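Alpha-L-rhamnosidase (PDB 3W5M) hydrolyses terminal non-reducing alpha-L-rhamnose residues, releasing L-rhamnose from citrus flavonoids such as naringin and from gum arabic. Local coordinates at residues Gly37-Ser49 with Val59-Val73. Sequence-based numbering, arbitrary orientation.
Sequences GRRQSAYQVRVAS and VWDSGKVVSDDSVLV
Val47 N donates to Trp60 O and Tyr43 N to Val65 O in two antiparallel runs whose register slips by one residue between them. They form a beta hairpin at the edge of a four-stranded sheet in the N-terminal immunoglobulin-like domain, strand 85-94 flanking 40-48 on its other side. At the slip Ser62 substitutes for backbone: its OG takes the Val45 N-H at 2.8 Å and donates to Gly63 O. Asp61 OD1 closes an Asx turn onto Gly63 N and, through its syn lone pair, accepts Gln44 NE2 at 2.9 Å, in the amide plane; OD2 takes a weak hydrogen bond from Arg46 NE (3.3 Å), part of a salt bridge. On the opposite sheet face, Val65 CB sits over the Tyr43 ring, 3.9 Å from its centroid, a CH-pi contact, while Val47 CG2 meets the Trp60 ring edge. With CG anti to the backbone N (chi1 173°) and the chain extended beyond it, Gln40 delivers NE2 to Asp69 O (2.8 Å) and Ser67 O, its OE1 accepting from Trp29. A leucine in its place would probably leave both carbonyls and the Trp29 indole N-H without these mates. At the Val47 end Val59 and Trp60 form a classic beta bulge: Val59 N, at 3.1 Å, and Trp60 N reach Val47 O from the same face of its carbonyl plane.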
loop_
_atom_site.group_PDB
_atom_site.type_symbol
_atom_site.label_atom_id
_atom_site.label_comp_id
_atom_site.label_asym_id
_atom_site.label_seq_id
_atom_site.Cartn_x
_atom_site.Cartn_y
_atom_site.Cartn_z
ATOM N N GLY A 37 10.880 -14.893 36.757
ATOM C CA GLY A 37 9.968 -16.040 36.897
ATOM C C GLY A 37 8.501 -15.764 37.208
ATOM O O GLY A 37 7.866 -16.572 37.883
ATOM N N ARG A 38 7.965 -14.646 36.704
ATOM C CA ARG A 38 6.609 -14.178 37.028
ATOM C C ARG A 38 5.557 -14.671 36.048
ATOM O O ARG A 38 5.771 -14.645 34.831
ATOM C CB ARG A 38 6.543 -12.644 37.085
ATOM C CG ARG A 38 7.622 -11.961 37.907
ATOM C CD ARG A 38 7.774 -12.549 39.303
ATOM N NE ARG A 38 6.675 -12.227 40.213
ATOM C CZ ARG A 38 6.511 -11.061 40.844
ATOM N NH1 ARG A 38 7.348 -10.042 40.647
ATOM N NH2 ARG A 38 5.478 -10.899 41.663
ATOM N N ARG A 39 4.427 -15.122 36.592
ATOM C CA ARG A 39 3.289 -15.550 35.806
ATOM C C ARG A 39 2.045 -14.909 36.392
ATOM O O ARG A 39 1.978 -14.651 37.597
ATOM C CB ARG A 39 3.103 -17.071 35.878
ATOM C CG ARG A 39 4.189 -17.924 35.246
ATOM C CD ARG A 39 3.875 -19.410 35.413
ATOM N NE ARG A 39 3.689 -19.801 36.815
ATOM C CZ ARG A 39 2.508 -20.058 37.388
ATOM N NH1 ARG A 39 1.379 -19.973 36.694
ATOM N NH2 ARG A 39 2.453 -20.395 38.670
ATOM N N GLN A 40 1.051 -14.684 35.545
ATOM C CA GLN A 40 -0.250 -14.207 36.000
ATOM C C GLN A 40 -1.178 -15.384 36.346
ATOM O O GLN A 40 -1.318 -16.316 35.566
ATOM C CB GLN A 40 -0.898 -13.318 34.926
ATOM C CG GLN A 40 -2.329 -12.891 35.218
ATOM C CD GLN A 40 -2.995 -12.325 33.988
ATOM O OE1 GLN A 40 -2.591 -11.272 33.484
ATOM N NE2 GLN A 40 -4.033 -13.006 33.512
ATOM N N SER A 41 -1.804 -15.311 37.527
ATOM C CA SER A 41 -2.822 -16.279 37.945
ATOM C C SER A 41 -4.238 -15.745 37.742
ATOM O O SER A 41 -5.164 -16.531 37.523
ATOM C CB SER A 41 -2.634 -16.737 39.414
ATOM O OG SER A 41 -2.531 -15.640 40.302
ATOM N N ALA A 42 -4.408 -14.425 37.826
ATOM C CA ALA A 42 -5.746 -13.831 37.710
ATOM C C ALA A 42 -5.679 -12.415 37.203
ATOM O O ALA A 42 -4.626 -11.785 37.301
ATOM C CB ALA A 42 -6.447 -13.874 39.074
ATOM N N TYR A 43 -6.798 -11.897 36.690
ATOM C CA TYR A 43 -6.888 -10.476 36.331
ATOM C C TYR A 43 -8.248 -9.935 36.707
ATOM O O TYR A 43 -9.180 -10.693 36.930
ATOM C CB TYR A 43 -6.658 -10.259 34.822
ATOM C CG TYR A 43 -7.729 -10.877 33.931
ATOM C CD1 TYR A 43 -8.907 -10.177 33.636
ATOM C CD2 TYR A 43 -7.558 -12.144 33.362
ATOM C CE1 TYR A 43 -9.886 -10.720 32.823
ATOM C CE2 TYR A 43 -8.543 -12.693 32.534
ATOM C CZ TYR A 43 -9.710 -11.979 32.288
ATOM O OH TYR A 43 -10.696 -12.491 31.469
ATOM N N GLN A 44 -8.359 -8.620 36.742
ATOM C CA GLN A 44 -9.635 -7.975 36.938
ATOM C C GLN A 44 -9.673 -6.713 36.144
ATOM O O GLN A 44 -8.815 -5.841 36.324
ATOM C CB GLN A 44 -9.858 -7.638 38.421
ATOM C CG GLN A 44 -11.086 -6.770 38.695
ATOM C CD GLN A 44 -11.288 -6.493 40.179
ATOM O OE1 GLN A 44 -10.357 -6.630 40.974
ATOM N NE2 GLN A 44 -12.502 -6.068 40.550
ATOM N N VAL A 45 -10.704 -6.583 35.299
ATOM C CA VAL A 45 -10.872 -5.395 34.488
ATOM C C VAL A 45 -12.064 -4.571 34.948
ATOM O O VAL A 45 -13.123 -5.109 35.221
ATOM C CB VAL A 45 -11.043 -5.753 32.987
ATOM C CG1 VAL A 45 -11.363 -4.498 32.172
ATOM C CG2 VAL A 45 -9.815 -6.491 32.467
ATOM N N ARG A 46 -11.879 -3.267 35.036
ATOM C CA ARG A 46 -13.008 -2.371 35.285
ATOM C C ARG A 46 -13.126 -1.374 34.174
ATOM O O ARG A 46 -12.117 -0.915 33.662
ATOM C CB ARG A 46 -12.810 -1.606 36.577
ATOM C CG ARG A 46 -12.862 -2.453 37.818
ATOM C CD ARG A 46 -12.493 -1.556 38.975
ATOM N NE ARG A 46 -12.845 -2.172 40.244
ATOM C CZ ARG A 46 -12.545 -1.646 41.424
ATOM N NH1 ARG A 46 -11.873 -0.496 41.502
ATOM N NH2 ARG A 46 -12.908 -2.290 42.517
ATOM N N VAL A 47 -14.367 -1.036 33.827
ATOM C CA VAL A 47 -14.675 -0.061 32.792
ATOM C C VAL A 47 -15.721 0.882 33.370
ATOM O O VAL A 47 -16.675 0.427 34.010
ATOM C CB VAL A 47 -15.261 -0.734 31.510
ATOM C CG1 VAL A 47 -15.429 0.289 30.398
ATOM C CG2 VAL A 47 -14.423 -1.913 31.051
ATOM N N ALA A 48 -15.534 2.174 33.132
ATOM C CA ALA A 48 -16.387 3.215 33.675
ATOM C C ALA A 48 -16.463 4.423 32.747
ATOM O O ALA A 48 -15.667 4.552 31.793
ATOM C CB ALA A 48 -15.880 3.616 35.068
ATOM N N SER A 49 -17.416 5.319 33.011
ATOM C CA SER A 49 -17.658 6.469 32.145
ATOM C C SER A 49 -16.706 7.632 32.438
ATOM O O SER A 49 -16.699 8.631 31.723
ATOM C CB SER A 49 -19.125 6.922 32.248
ATOM O OG SER A 49 -19.378 7.494 33.523
ATOM N N VAL A 59 -19.797 0.779 34.188
ATOM C CA VAL A 59 -19.973 0.020 32.926
ATOM C C VAL A 59 -19.743 -1.476 33.150
ATOM O O VAL A 59 -20.627 -2.290 32.928
ATOM C CB VAL A 59 -19.097 0.612 31.777
ATOM C CG1 VAL A 59 -19.260 -0.161 30.474
ATOM C CG2 VAL A 59 -19.409 2.084 31.561
ATOM N N TRP A 60 -18.555 -1.847 33.617
ATOM C CA TRP A 60 -18.221 -3.255 33.798
ATOM C C TRP A 60 -17.199 -3.438 34.905
ATOM O O TRP A 60 -16.352 -2.582 35.136
ATOM C CB TRP A 60 -17.655 -3.845 32.505
ATOM C CG TRP A 60 -17.455 -5.353 32.488
ATOM C CD1 TRP A 60 -18.333 -6.314 32.939
ATOM C CD2 TRP A 60 -16.346 -6.064 31.922
ATOM N NE1 TRP A 60 -17.821 -7.564 32.709
ATOM C CE2 TRP A 60 -16.604 -7.443 32.083
ATOM C CE3 TRP A 60 -15.157 -5.667 31.290
ATOM C CZ2 TRP A 60 -15.709 -8.429 31.653
ATOM C CZ3 TRP A 60 -14.261 -6.644 30.874
ATOM C CH2 TRP A 60 -14.545 -8.014 31.050
ATOM N N ASP A 61 -17.316 -4.567 35.584
ATOM C CA ASP A 61 -16.310 -5.050 36.497
ATOM C C ASP A 61 -16.293 -6.544 36.320
ATOM O O ASP A 61 -17.221 -7.218 36.728
ATOM C CB ASP A 61 -16.661 -4.699 37.945
ATOM C CG ASP A 61 -15.528 -5.012 38.910
ATOM O OD1 ASP A 61 -14.779 -6.005 38.693
ATOM O OD2 ASP A 61 -15.385 -4.254 39.891
ATOM N N SER A 62 -15.232 -7.080 35.726
ATOM C CA SER A 62 -15.156 -8.515 35.480
ATOM C C SER A 62 -15.134 -9.286 36.790
ATOM O O SER A 62 -15.348 -10.490 36.775
ATOM C CB SER A 62 -13.873 -8.864 34.738
ATOM O OG SER A 62 -12.749 -8.437 35.501
ATOM N N GLY A 63 -14.835 -8.594 37.895
ATOM C CA GLY A 63 -14.358 -9.262 39.111
ATOM C C GLY A 63 -13.042 -10.004 38.861
ATOM O O GLY A 63 -12.481 -9.953 37.754
ATOM N N LYS A 64 -12.545 -10.705 39.876
ATOM C CA LYS A 64 -11.278 -11.449 39.755
ATOM C C LYS A 64 -11.470 -12.700 38.896
ATOM O O LYS A 64 -12.221 -13.598 39.252
ATOM C CB LYS A 64 -10.714 -11.808 41.140
ATOM C CG LYS A 64 -9.380 -12.544 41.121
ATOM C CD LYS A 64 -8.890 -12.829 42.541
ATOM C CE LYS A 64 -7.532 -13.512 42.517
ATOM N NZ LYS A 64 -6.833 -13.472 43.832
ATOM N N VAL A 65 -10.790 -12.744 37.748
ATOM C CA VAL A 65 -10.942 -13.850 36.808
ATOM C C VAL A 65 -9.677 -14.688 36.815
ATOM O O VAL A 65 -8.571 -14.178 36.576
ATOM C CB VAL A 65 -11.253 -13.365 35.364
ATOM C CG1 VAL A 65 -11.568 -14.534 34.454
ATOM C CG2 VAL A 65 -12.405 -12.375 35.345
ATOM N N VAL A 66 -9.842 -15.978 37.104
ATOM C CA VAL A 66 -8.715 -16.923 37.189
ATOM C C VAL A 66 -8.322 -17.334 35.772
ATOM O O VAL A 66 -9.078 -18.021 35.081
ATOM C CB VAL A 66 -9.081 -18.161 38.054
ATOM C CG1 VAL A 66 -7.931 -19.159 38.099
ATOM C CG2 VAL A 66 -9.475 -17.723 39.464
ATOM N N SER A 67 -7.145 -16.883 35.338
ATOM C CA SER A 67 -6.701 -17.009 33.945
ATOM C C SER A 67 -5.269 -16.507 33.863
ATOM O O SER A 67 -4.890 -15.593 34.608
ATOM C CB SER A 67 -7.575 -16.143 33.015
ATOM O OG SER A 67 -7.060 -16.149 31.684
ATOM N N ASP A 68 -4.474 -17.101 32.980
ATOM C CA ASP A 68 -3.162 -16.540 32.669
ATOM C C ASP A 68 -3.170 -15.710 31.379
ATOM O O ASP A 68 -2.106 -15.380 30.861
ATOM C CB ASP A 68 -2.072 -17.627 32.609
ATOM C CG ASP A 68 -2.290 -18.644 31.491
ATOM O OD1 ASP A 68 -3.148 -18.438 30.603
ATOM O OD2 ASP A 68 -1.586 -19.675 31.496
ATOM N N ASP A 69 -4.356 -15.383 30.863
ATOM C CA ASP A 69 -4.471 -14.569 29.641
ATOM C C ASP A 69 -4.191 -13.103 29.946
ATOM O O ASP A 69 -4.797 -12.518 30.847
ATOM C CB ASP A 69 -5.868 -14.683 29.037
ATOM C CG ASP A 69 -6.127 -16.038 28.386
ATOM O OD1 ASP A 69 -5.170 -16.733 27.976
ATOM O OD2 ASP A 69 -7.313 -16.392 28.265
ATOM N N SER A 70 -3.280 -12.506 29.192
ATOM C CA SER A 70 -2.941 -11.095 29.410
ATOM C C SER A 70 -2.884 -10.278 28.113
ATOM O O SER A 70 -2.620 -9.050 28.119
ATOM C CB SER A 70 -1.636 -10.982 30.205
ATOM O OG SER A 70 -0.514 -11.492 29.497
ATOM N N VAL A 71 -3.192 -10.949 27.010
ATOM C CA VAL A 71 -3.108 -10.348 25.683
ATOM C C VAL A 71 -4.381 -10.654 24.903
ATOM O O VAL A 71 -4.822 -11.827 24.825
ATOM C CB VAL A 71 -1.801 -10.830 24.979
ATOM C CG1 VAL A 71 -1.869 -10.716 23.468
ATOM C CG2 VAL A 71 -0.593 -10.068 25.544
ATOM N N LEU A 72 -4.974 -9.600 24.345
ATOM C CA LEU A 72 -6.171 -9.678 23.463
ATOM C C LEU A 72 -7.377 -10.317 24.166
ATOM O O LEU A 72 -8.078 -11.180 23.599
ATOM C CB LEU A 72 -5.857 -10.410 22.140
ATOM C CG LEU A 72 -4.777 -9.742 21.272
ATOM C CD1 LEU A 72 -4.400 -10.660 20.110
ATOM C CD2 LEU A 72 -5.278 -8.401 20.785
ATOM N N VAL A 73 -7.596 -9.905 25.412
ATOM C CA VAL A 73 -8.745 -10.379 26.203
ATOM C C VAL A 73 -9.975 -9.560 25.824
ATOM O O VAL A 73 -9.978 -8.324 25.969
ATOM C CB VAL A 73 -8.468 -10.276 27.719
ATOM C CG1 VAL A 73 -9.686 -10.763 28.520
ATOM C CG2 VAL A 73 -7.216 -11.031 28.091
#